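Local coordinates for phytase (Debaryomyces castellii, PDB 2GFI), which probably hydrolyses phytate at its 3-phosphate, as a glycosylated member of the histidine acid phosphatase family, at residues H70-K81 with F111-T122; I34-I44 with H365-R374. All blocks are in the same frame, centred on the assembly; numbering follows the deposited sequence.

How the interactions relate
From the N terminus, residues 34-44 come first and meet 365-374 some 320 residues later, so interaction 2 closes a very long loop that holds strand 59-69 and helices such as 166-180 and 333-343. Interaction 1 is nested inside it: segment 70-81 leaves strand 59-69, starts helix 77-91, and meets 111-122 on the way to helix 133-148, a short local closure. The centres lie about 16 Å apart, yet the two contacts touch. E72 OE2 is 2.7 Å from Y43 N, a probable hydrogen bond, as is H70 O to G372 N at 2.9 Å. Together they tie the N-terminal loop, the end of strand 59-69 and the start of strand 374-382 around the predicted nucleophile H70.

Interaction 1. Residues H70-K81 with F111-T122; sequences HGERYPSTGSGK and FVPDSVYLEKET
Y117 CB sits over the centre of the Y74 ring, 3.4 Å from its centroid and 1° off the normal, a CH-pi contact. The two rings run at a shallow tilt, offset so far that this CB, not the Y117 ring, covers the Y74 face. T122 CG2 and V112 CG1 pack obliquely against Y74, while P75 CG meets F111 CE1 at 3.7 Å. Backbone bonds hold this packing: Y74 N to K120 O (2.8 Å), E119 N to P75 O (2.9 Å) and T122 N to E72 O; R73 and E121 form a single backbone bridge.

E119 bends at chi2 (-77°), and its OE2 accepts twice from T77: from the backbone N at 2.8 Å, above the carboxylate plane, and from OG1 on the anti lone pair. OE1 forms a salt bridge with R167.

H70-P75 belong to the RHGxRxP signature of histidine acid phosphatases. H70, the predicted nucleophile, donates from ND1 to G71 O (178°), an in-plane bond that would restrain the ring's rotation; the E121 carboxylate lies against the G71 backbone. The contact joins the start of helix 77-91 to the loop before helix 133-148, against helices 166-180 and 249-266.

Interaction 2. Residues I34-I44 with H365-R374; sequences IRFLGGAAPYI and HVGITPQGAR
R374 lays its guanidinium flat over one face of the Y43 ring, CZ 3.7 Å from the centroid and the planes 16° apart, a stacked cation-pi pair. The arginine chain bends at chi3 (69°), and NE and NH2 both grip G372 O in the guanidinium plane, at 3.1 and 3.0 Å respectively, which fixes the rotation of the flat group. NH2 also forms a salt bridge with D136, and Y43 OH bonds to D394. Y43 CD1 lies 3.6 Å from P370 CG.

At the other end, Q371 donates from NE2 to A40 O at 3.2 Å, an oxygen that also accepts from N264. The acceptor lies near the amide plane, but the donor stands above the carbonyl plane rather than on a lone pair. Between these ends V366 fills the bend of 34-44: CG1 meets R35 O at 3.4 Å and CG2 faces I44 CG2. G39, with phi 88°, brings its CA within 3.6 Å of T369 O in a CA-H...O contact. Two waters bridge the backbones, one from A41 O to Q371 N, the other between I44 O and V366 O.

Q371 touches H70, and T369 packs on D333, the predicted proton donor, which places the contact beside the active site. Q25 of the second subunit bonds to Y43 O. Side chains of the contact touch helices 249-266, 277-295 and 333-343, and strand 374-382 begins at R374.

Interaction 1. Residues H70-K81 with F111-T122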
loop_
_atom_site.group_PDB
_atom_site.type_symbol
_atom_site.label_atom_id
_atom_site.label_comp_id
_atom_site.label_asym_id
_atom_site.label_seq_id
_atom_site.Cartn_x
_atom_site.Cartn_y
_atom_site.Cartn_z
ATOM N N HIS A 70 25.068 -10.572 -8.308
ATOM C CA HIS A 70 24.162 -11.561 -8.884
ATOM C C HIS A 70 22.792 -11.355 -8.225
ATOM O O HIS A 70 22.717 -10.750 -7.127
ATOM C CB HIS A 70 24.657 -12.976 -8.605
ATOM C CG HIS A 70 24.909 -13.253 -7.150
ATOM N ND1 HIS A 70 23.896 -13.513 -6.246
ATOM C CD2 HIS A 70 26.066 -13.306 -6.448
ATOM C CE1 HIS A 70 24.417 -13.690 -5.046
ATOM N NE2 HIS A 70 25.739 -13.603 -5.146
ATOM N N GLY A 71 21.716 -11.849 -8.850
ATOM C CA GLY A 71 20.403 -11.802 -8.184
ATOM C C GLY A 71 20.268 -12.855 -7.078
ATOM O O GLY A 71 21.218 -13.596 -6.798
ATOM N N GLU A 72 19.074 -12.924 -6.482
ATOM C CA GLU A 72 18.732 -13.923 -5.497
ATOM C C GLU A 72 19.166 -15.310 -5.965
ATOM O O GLU A 72 19.070 -15.642 -7.139
ATOM C CB GLU A 72 17.229 -13.912 -5.205
ATOM C CG GLU A 72 16.714 -12.656 -4.491
ATOM C CD GLU A 72 16.358 -11.482 -5.418
ATOM O OE1 GLU A 72 16.896 -11.350 -6.534
ATOM O OE2 GLU A 72 15.521 -10.654 -5.025
ATOM N N ARG A 73 19.627 -16.113 -5.028
ATOM C CA ARG A 73 20.145 -17.416 -5.328
ATOM C C ARG A 73 19.717 -18.420 -4.279
ATOM O O ARG A 73 19.171 -18.070 -3.213
ATOM C CB ARG A 73 21.675 -17.356 -5.434
ATOM C CG ARG A 73 22.371 -16.628 -4.270
ATOM C CD ARG A 73 23.749 -17.154 -4.104
ATOM N NE ARG A 73 24.546 -16.537 -3.067
ATOM C CZ ARG A 73 24.643 -17.034 -1.842
ATOM N NH1 ARG A 73 23.967 -18.110 -1.505
ATOM N NH2 ARG A 73 25.404 -16.455 -0.951
ATOM N N TYR A 74 19.921 -19.688 -4.631
ATOM C CA TYR A 74 19.948 -20.780 -3.703
ATOM C C TYR A 74 21.136 -20.583 -2.779
ATOM O O TYR A 74 22.044 -19.789 -3.072
ATOM C CB TYR A 74 20.123 -22.096 -4.459
ATOM C CG TYR A 74 18.823 -22.665 -4.961
ATOM C CD1 TYR A 74 18.118 -23.604 -4.206
ATOM C CD2 TYR A 74 18.289 -22.255 -6.192
ATOM C CE1 TYR A 74 16.901 -24.141 -4.681
ATOM C CE2 TYR A 74 17.085 -22.763 -6.657
ATOM C CZ TYR A 74 16.401 -23.697 -5.903
ATOM O OH TYR A 74 15.205 -24.179 -6.374
ATOM N N PRO A 75 21.144 -21.310 -1.664
ATOM C CA PRO A 75 22.272 -21.242 -0.753
ATOM C C PRO A 75 23.545 -21.672 -1.471
ATOM O O PRO A 75 23.500 -22.417 -2.453
ATOM C CB PRO A 75 21.899 -22.224 0.355
ATOM C CG PRO A 75 20.407 -22.392 0.247
ATOM C CD PRO A 75 20.076 -22.202 -1.189
ATOM N N SER A 76 24.674 -21.163 -0.999
ATOM C CA SER A 76 25.947 -21.646 -1.457
ATOM C C SER A 76 26.068 -23.077 -0.966
ATOM O O SER A 76 25.208 -23.594 -0.208
ATOM C CB SER A 76 27.062 -20.808 -0.862
ATOM O OG SER A 76 27.035 -20.988 0.538
ATOM N N THR A 77 27.141 -23.732 -1.382
ATOM C CA THR A 77 27.333 -25.134 -0.982
ATOM C C THR A 77 27.402 -25.245 0.523
ATOM O O THR A 77 26.657 -26.023 1.119
ATOM C CB THR A 77 28.598 -25.686 -1.602
ATOM O OG1 THR A 77 28.499 -25.563 -3.040
ATOM C CG2 THR A 77 28.713 -27.193 -1.266
ATOM N N GLY A 78 28.249 -24.435 1.137
ATOM C CA GLY A 78 28.518 -24.538 2.567
ATOM C C GLY A 78 27.256 -24.336 3.374
ATOM O O GLY A 78 26.843 -25.202 4.159
ATOM N N SER A 79 26.626 -23.190 3.144
ATOM C CA SER A 79 25.390 -22.811 3.802
ATOM C C SER A 79 24.284 -23.806 3.551
ATOM O O SER A 79 23.682 -24.292 4.491
ATOM C CB SER A 79 24.973 -21.413 3.330
ATOM O OG SER A 79 25.923 -20.473 3.801
ATOM N N GLY A 80 24.022 -24.121 2.291
ATOM C CA GLY A 80 23.050 -25.153 1.943
ATOM C C GLY A 80 23.270 -26.431 2.734
ATOM O O GLY A 80 22.313 -26.993 3.297
ATOM N N LYS A 81 24.532 -26.874 2.825
ATOM C CA LYS A 81 24.804 -28.120 3.545
ATOM C C LYS A 81 24.634 -27.973 5.036
ATOM O O LYS A 81 24.173 -28.923 5.707
ATOM C CB LYS A 81 26.151 -28.727 3.162
ATOM C CG LYS A 81 26.081 -29.289 1.758
ATOM C CD LYS A 81 27.263 -30.179 1.364
ATOM C CE LYS A 81 26.919 -30.884 0.070
ATOM N NZ LYS A 81 27.967 -31.861 -0.310
ATOM N N PHE A 111 14.154 -27.206 1.615
ATOM C CA PHE A 111 13.781 -26.356 0.479
ATOM C C PHE A 111 14.678 -26.462 -0.766
ATOM O O PHE A 111 14.322 -26.011 -1.847
ATOM C CB PHE A 111 13.635 -24.921 0.918
ATOM C CG PHE A 111 14.918 -24.261 1.330
ATOM C CD1 PHE A 111 15.664 -23.537 0.414
ATOM C CD2 PHE A 111 15.337 -24.301 2.636
ATOM C CE1 PHE A 111 16.816 -22.874 0.802
ATOM C CE2 PHE A 111 16.498 -23.677 3.037
ATOM C CZ PHE A 111 17.241 -22.960 2.128
ATOM N N VAL A 112 15.857 -27.031 -0.601
ATOM C CA VAL A 112 16.694 -27.327 -1.728
ATOM C C VAL A 112 16.449 -28.794 -2.093
ATOM O O VAL A 112 17.001 -29.699 -1.453
ATOM C CB VAL A 112 18.174 -27.059 -1.440
ATOM C CG1 VAL A 112 18.962 -27.164 -2.713
ATOM C CG2 VAL A 112 18.347 -25.662 -0.827
ATOM N N PRO A 113 15.642 -29.017 -3.138
ATOM C CA PRO A 113 15.249 -30.378 -3.512
ATOM C C PRO A 113 16.473 -31.109 -4.062
ATOM O O PRO A 113 16.774 -32.263 -3.684
ATOM C CB PRO A 113 14.195 -30.160 -4.616
ATOM C CG PRO A 113 14.494 -28.767 -5.214
ATOM C CD PRO A 113 15.135 -27.993 -4.083
ATOM N N ASP A 114 17.211 -30.406 -4.906
ATOM C CA ASP A 114 18.329 -30.982 -5.627
ATOM C C ASP A 114 19.547 -30.125 -5.337
ATOM O O ASP A 114 19.487 -28.901 -5.471
ATOM C CB ASP A 114 17.982 -30.923 -7.110
ATOM C CG ASP A 114 18.877 -31.792 -7.955
ATOM O OD1 ASP A 114 19.960 -32.251 -7.450
ATOM O OD2 ASP A 114 18.556 -32.049 -9.152
ATOM N N SER A 115 20.645 -30.752 -4.943
ATOM C CA SER A 115 21.841 -30.025 -4.565
ATOM C C SER A 115 22.538 -29.416 -5.782
ATOM O O SER A 115 23.476 -28.622 -5.664
ATOM C CB SER A 115 22.792 -30.925 -3.756
ATOM O OG SER A 115 23.591 -31.756 -4.591
ATOM N N VAL A 116 22.062 -29.763 -6.959
ATOM C CA VAL A 116 22.583 -29.143 -8.147
ATOM C C VAL A 116 22.213 -27.626 -8.164
ATOM O O VAL A 116 22.906 -26.820 -8.831
ATOM C CB VAL A 116 22.140 -29.915 -9.423
ATOM C CG1 VAL A 116 20.723 -29.562 -9.817
ATOM C CG2 VAL A 116 23.078 -29.607 -10.570
ATOM N N TYR A 117 21.160 -27.248 -7.421
ATOM C CA TYR A 117 20.763 -25.855 -7.359
ATOM C C TYR A 117 21.607 -25.030 -6.423
ATOM O O TYR A 117 21.580 -23.815 -6.509
ATOM C CB TYR A 117 19.279 -25.678 -7.045
ATOM C CG TYR A 117 18.410 -26.280 -8.110
ATOM C CD1 TYR A 117 18.651 -26.026 -9.452
ATOM C CD2 TYR A 117 17.367 -27.122 -7.781
ATOM C CE1 TYR A 117 17.873 -26.594 -10.444
ATOM C CE2 TYR A 117 16.553 -27.691 -8.777
ATOM C CZ TYR A 117 16.827 -27.424 -10.106
ATOM O OH TYR A 117 16.035 -27.984 -11.090
ATOM N N LEU A 118 22.384 -25.673 -5.555
ATOM C CA LEU A 118 23.222 -24.907 -4.704
ATOM C C LEU A 118 24.089 -24.033 -5.605
ATOM O O LEU A 118 24.497 -24.468 -6.689
ATOM C CB LEU A 118 24.061 -25.771 -3.746
ATOM C CG LEU A 118 23.315 -26.597 -2.692
ATOM C CD1 LEU A 118 24.286 -27.455 -1.814
ATOM C CD2 LEU A 118 22.404 -25.745 -1.831
ATOM N N GLU A 119 24.336 -22.805 -5.155
ATOM C CA GLU A 119 25.210 -21.856 -5.833
ATOM C C GLU A 119 24.503 -21.139 -7.006
ATOM O O GLU A 119 25.045 -20.199 -7.561
ATOM C CB GLU A 119 26.564 -22.493 -6.295
ATOM C CG GLU A 119 27.405 -23.214 -5.221
ATOM C CD GLU A 119 28.183 -22.309 -4.279
ATOM O OE1 GLU A 119 28.095 -21.075 -4.420
ATOM O OE2 GLU A 119 28.915 -22.826 -3.350
ATOM N N LYS A 120 23.301 -21.564 -7.360
ATOM C CA LYS A 120 22.647 -21.091 -8.587
ATOM C C LYS A 120 21.678 -19.968 -8.296
ATOM O O LYS A 120 21.078 -19.903 -7.215
ATOM C CB LYS A 120 21.836 -22.205 -9.262
ATOM C CG LYS A 120 22.581 -23.513 -9.565
ATOM C CD LYS A 120 23.731 -23.362 -10.532
ATOM C CE LYS A 120 24.132 -24.735 -11.109
ATOM N NZ LYS A 120 24.910 -25.472 -10.071
ATOM N N GLU A 121 21.479 -19.124 -9.297
ATOM C CA GLU A 121 20.392 -18.162 -9.272
ATOM C C GLU A 121 19.105 -18.922 -9.140
ATOM O O GLU A 121 18.941 -19.982 -9.745
ATOM C CB GLU A 121 20.369 -17.372 -10.595
ATOM C CG GLU A 121 21.476 -16.337 -10.725
ATOM C CD GLU A 121 21.300 -15.265 -9.676
ATOM O OE1 GLU A 121 20.418 -14.409 -9.871
ATOM O OE2 GLU A 121 22.028 -15.293 -8.641
ATOM N N THR A 122 18.174 -18.402 -8.358
ATOM C CA THR A 122 16.788 -18.881 -8.469
ATOM C C THR A 122 16.235 -18.268 -9.759
ATOM O O THR A 122 16.592 -17.139 -10.128
ATOM C CB THR A 122 15.985 -18.411 -7.278
ATOM O OG1 THR A 122 16.400 -17.063 -6.955
ATOM C CG2 THR A 122 16.330 -19.274 -5.993
#

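Interaction 2. Residues I34-I44 with H365-R374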
loop_
_atom_site.group_PDB
_atom_site.type_symbol
_atom_site.label_atom_id
_atom_site.label_comp_id
_atom_site.label_asym_id
_atom_site.label_seq_id
_atom_site.Cartn_x
_atom_site.Cartn_y
_atom_site.Cartn_z
ATOM N N ILE A 34 13.756 -8.583 5.069
ATOM C CA ILE A 34 14.948 -8.516 4.256
ATOM C C ILE A 34 16.064 -7.697 4.904
ATOM O O ILE A 34 17.242 -8.081 4.813
ATOM C CB ILE A 34 14.637 -7.987 2.855
ATOM C CG1 ILE A 34 13.639 -8.908 2.171
ATOM C CG2 ILE A 34 15.917 -7.891 2.025
ATOM C CD1 ILE A 34 13.173 -8.419 0.829
ATOM N N ARG A 35 15.707 -6.595 5.559
ATOM C CA ARG A 35 16.723 -5.696 6.062
ATOM C C ARG A 35 17.490 -6.322 7.225
ATOM O O ARG A 35 18.543 -5.815 7.588
ATOM C CB ARG A 35 16.172 -4.269 6.378
ATOM C CG ARG A 35 15.789 -3.504 5.084
ATOM C CD ARG A 35 16.249 -2.016 4.918
ATOM N NE ARG A 35 15.603 -1.381 3.736
ATOM C CZ ARG A 35 14.255 -1.188 3.676
ATOM N NH1 ARG A 35 13.488 -1.580 4.719
ATOM N NH2 ARG A 35 13.659 -0.615 2.617
ATOM N N PHE A 36 16.977 -7.434 7.767
ATOM C CA PHE A 36 17.624 -8.106 8.900
ATOM C C PHE A 36 18.299 -9.397 8.522
ATOM O O PHE A 36 18.885 -10.075 9.398
ATOM C CB PHE A 36 16.630 -8.343 10.035
ATOM C CG PHE A 36 15.899 -7.108 10.418
ATOM C CD1 PHE A 36 16.603 -5.979 10.815
ATOM C CD2 PHE A 36 14.523 -7.042 10.302
ATOM C CE1 PHE A 36 15.949 -4.808 11.113
ATOM C CE2 PHE A 36 13.851 -5.859 10.617
ATOM C CZ PHE A 36 14.564 -4.744 11.007
ATOM N N LEU A 37 18.226 -9.736 7.229
ATOM C CA LEU A 37 18.741 -11.042 6.770
ATOM C C LEU A 37 20.107 -10.960 6.113
ATOM O O LEU A 37 20.536 -11.905 5.471
ATOM C CB LEU A 37 17.724 -11.790 5.904
ATOM C CG LEU A 37 16.491 -12.183 6.729
ATOM C CD1 LEU A 37 15.385 -12.754 5.842
ATOM C CD2 LEU A 37 16.898 -13.143 7.815
ATOM N N GLY A 38 20.778 -9.819 6.294
ATOM C CA GLY A 38 22.201 -9.705 5.959
ATOM C C GLY A 38 22.565 -9.733 4.476
ATOM O O GLY A 38 23.688 -10.048 4.136
ATOM N N GLY A 39 21.621 -9.398 3.592
ATOM C CA GLY A 39 21.872 -9.482 2.149
ATOM C C GLY A 39 21.561 -10.836 1.538
ATOM O O GLY A 39 21.709 -11.020 0.336
ATOM N N ALA A 40 21.098 -11.788 2.332
ATOM C CA ALA A 40 20.842 -13.136 1.825
ATOM C C ALA A 40 19.470 -13.241 1.199
ATOM O O ALA A 40 19.239 -14.070 0.310
ATOM C CB ALA A 40 20.968 -14.167 2.964
ATOM N N ALA A 41 18.542 -12.436 1.713
ATOM C CA ALA A 41 17.147 -12.513 1.341
ATOM C C ALA A 41 16.949 -11.705 0.023
ATOM O O ALA A 41 17.937 -11.214 -0.534
ATOM C CB ALA A 41 16.273 -12.003 2.493
ATOM N N PRO A 42 15.722 -11.586 -0.501
ATOM C CA PRO A 42 15.529 -10.894 -1.773
ATOM C C PRO A 42 16.023 -9.432 -1.815
ATOM O O PRO A 42 16.291 -8.810 -0.764
ATOM C CB PRO A 42 14.013 -11.005 -2.020
ATOM C CG PRO A 42 13.641 -12.297 -1.289
ATOM C CD PRO A 42 14.462 -12.172 -0.010
ATOM N N TYR A 43 16.133 -8.909 -3.042
ATOM C CA TYR A 43 16.467 -7.515 -3.251
ATOM C C TYR A 43 15.562 -6.609 -2.431
ATOM O O TYR A 43 14.352 -6.866 -2.298
ATOM C CB TYR A 43 16.295 -7.134 -4.735
ATOM C CG TYR A 43 16.674 -5.704 -4.978
ATOM C CD1 TYR A 43 17.978 -5.274 -4.786
ATOM C CD2 TYR A 43 15.718 -4.773 -5.366
ATOM C CE1 TYR A 43 18.323 -3.950 -4.991
ATOM C CE2 TYR A 43 16.056 -3.457 -5.584
ATOM C CZ TYR A 43 17.344 -3.048 -5.388
ATOM O OH TYR A 43 17.647 -1.701 -5.595
ATOM N N ILE A 44 16.157 -5.546 -1.891
ATOM C CA ILE A 44 15.388 -4.460 -1.334
ATOM C C ILE A 44 16.115 -3.156 -1.609
ATOM O O ILE A 44 17.345 -3.093 -1.566
ATOM C CB ILE A 44 15.140 -4.686 0.202
ATOM C CG1 ILE A 44 13.986 -3.805 0.692
ATOM C CG2 ILE A 44 16.440 -4.518 0.986
ATOM C CD1 ILE A 44 13.489 -4.157 2.082
ATOM N N HIS A 365 25.106 -3.459 5.896
ATOM C CA HIS A 365 25.517 -4.315 4.806
ATOM C C HIS A 365 24.438 -4.444 3.701
ATOM O O HIS A 365 24.726 -4.285 2.508
ATOM C CB HIS A 365 25.898 -5.665 5.334
ATOM C CG HIS A 365 26.190 -6.634 4.258
ATOM N ND1 HIS A 365 25.262 -7.540 3.817
ATOM C CD2 HIS A 365 27.289 -6.812 3.494
ATOM C CE1 HIS A 365 25.795 -8.272 2.855
ATOM N NE2 HIS A 365 27.023 -7.852 2.645
ATOM N N VAL A 366 23.201 -4.716 4.117
ATOM C CA VAL A 366 22.053 -4.888 3.196
ATOM C C VAL A 366 21.667 -3.595 2.437
ATOM O O VAL A 366 21.029 -3.662 1.389
ATOM C CB VAL A 366 20.845 -5.475 3.957
ATOM C CG1 VAL A 366 20.280 -4.457 4.936
ATOM C CG2 VAL A 366 19.786 -5.979 2.998
ATOM N N GLY A 367 22.052 -2.428 2.971
ATOM C CA GLY A 367 21.838 -1.154 2.287
ATOM C C GLY A 367 22.751 -1.088 1.060
ATOM O O GLY A 367 22.491 -0.332 0.109
ATOM N N ILE A 368 23.812 -1.898 1.074
ATOM C CA ILE A 368 24.818 -1.866 0.014
ATOM C C ILE A 368 24.645 -3.059 -0.895
ATOM O O ILE A 368 24.517 -2.880 -2.116
ATOM C CB ILE A 368 26.280 -1.813 0.551
ATOM C CG1 ILE A 368 26.517 -0.666 1.557
ATOM C CG2 ILE A 368 27.271 -1.672 -0.625
ATOM C CD1 ILE A 368 28.055 -0.587 2.066
ATOM N N THR A 369 24.630 -4.271 -0.320
ATOM C CA THR A 369 24.557 -5.478 -1.127
ATOM C C THR A 369 23.445 -6.446 -0.738
ATOM O O THR A 369 23.727 -7.529 -0.206
ATOM C CB THR A 369 25.914 -6.240 -1.187
ATOM O OG1 THR A 369 26.255 -6.725 0.119
ATOM C CG2 THR A 369 27.091 -5.317 -1.582
ATOM N N PRO A 370 22.187 -6.096 -1.027
ATOM C CA PRO A 370 21.123 -7.067 -0.931
ATOM C C PRO A 370 21.346 -7.985 -2.111
ATOM O O PRO A 370 22.185 -7.668 -2.965
ATOM C CB PRO A 370 19.870 -6.221 -1.163
ATOM C CG PRO A 370 20.365 -5.126 -2.083
ATOM C CD PRO A 370 21.674 -4.784 -1.476
ATOM N N GLN A 371 20.619 -9.098 -2.179
ATOM C CA GLN A 371 20.667 -9.918 -3.398
ATOM C C GLN A 371 20.207 -9.008 -4.514
ATOM O O GLN A 371 19.267 -8.228 -4.314
ATOM C CB GLN A 371 19.754 -11.111 -3.280
ATOM C CG GLN A 371 20.150 -12.084 -2.205
ATOM C CD GLN A 371 21.314 -12.998 -2.630
ATOM O OE1 GLN A 371 21.932 -12.781 -3.671
ATOM N NE2 GLN A 371 21.595 -14.020 -1.821
ATOM N N GLY A 372 20.888 -9.053 -5.660
ATOM C CA GLY A 372 20.502 -8.223 -6.777
ATOM C C GLY A 372 20.949 -6.789 -6.555
ATOM O O GLY A 372 20.416 -5.870 -7.187
ATOM N N ALA A 373 21.911 -6.585 -5.651
ATOM C CA ALA A 373 22.486 -5.261 -5.382
ATOM C C ALA A 373 22.887 -4.516 -6.656
ATOM O O ALA A 373 23.409 -5.114 -7.595
ATOM C CB ALA A 373 23.689 -5.387 -4.478
ATOM N N ARG A 374 22.679 -3.202 -6.656
ATOM C CA ARG A 374 23.001 -2.382 -7.785
ATOM C C ARG A 374 23.679 -1.126 -7.293
ATOM O O ARG A 374 23.123 -0.358 -6.510
ATOM C CB ARG A 374 21.740 -2.073 -8.626
ATOM C CG ARG A 374 20.536 -1.556 -7.827
ATOM C CD ARG A 374 19.199 -1.893 -8.419
ATOM N NE ARG A 374 18.978 -3.320 -8.301
ATOM C CZ ARG A 374 17.921 -3.984 -8.754
ATOM N NH1 ARG A 374 16.931 -3.354 -9.390
ATOM N NH2 ARG A 374 17.848 -5.293 -8.533
HETATM O O HOH W 1 18.849 -8.974 0.490
HETATM O O HOH W 2 19.182 -1.999 0.228
#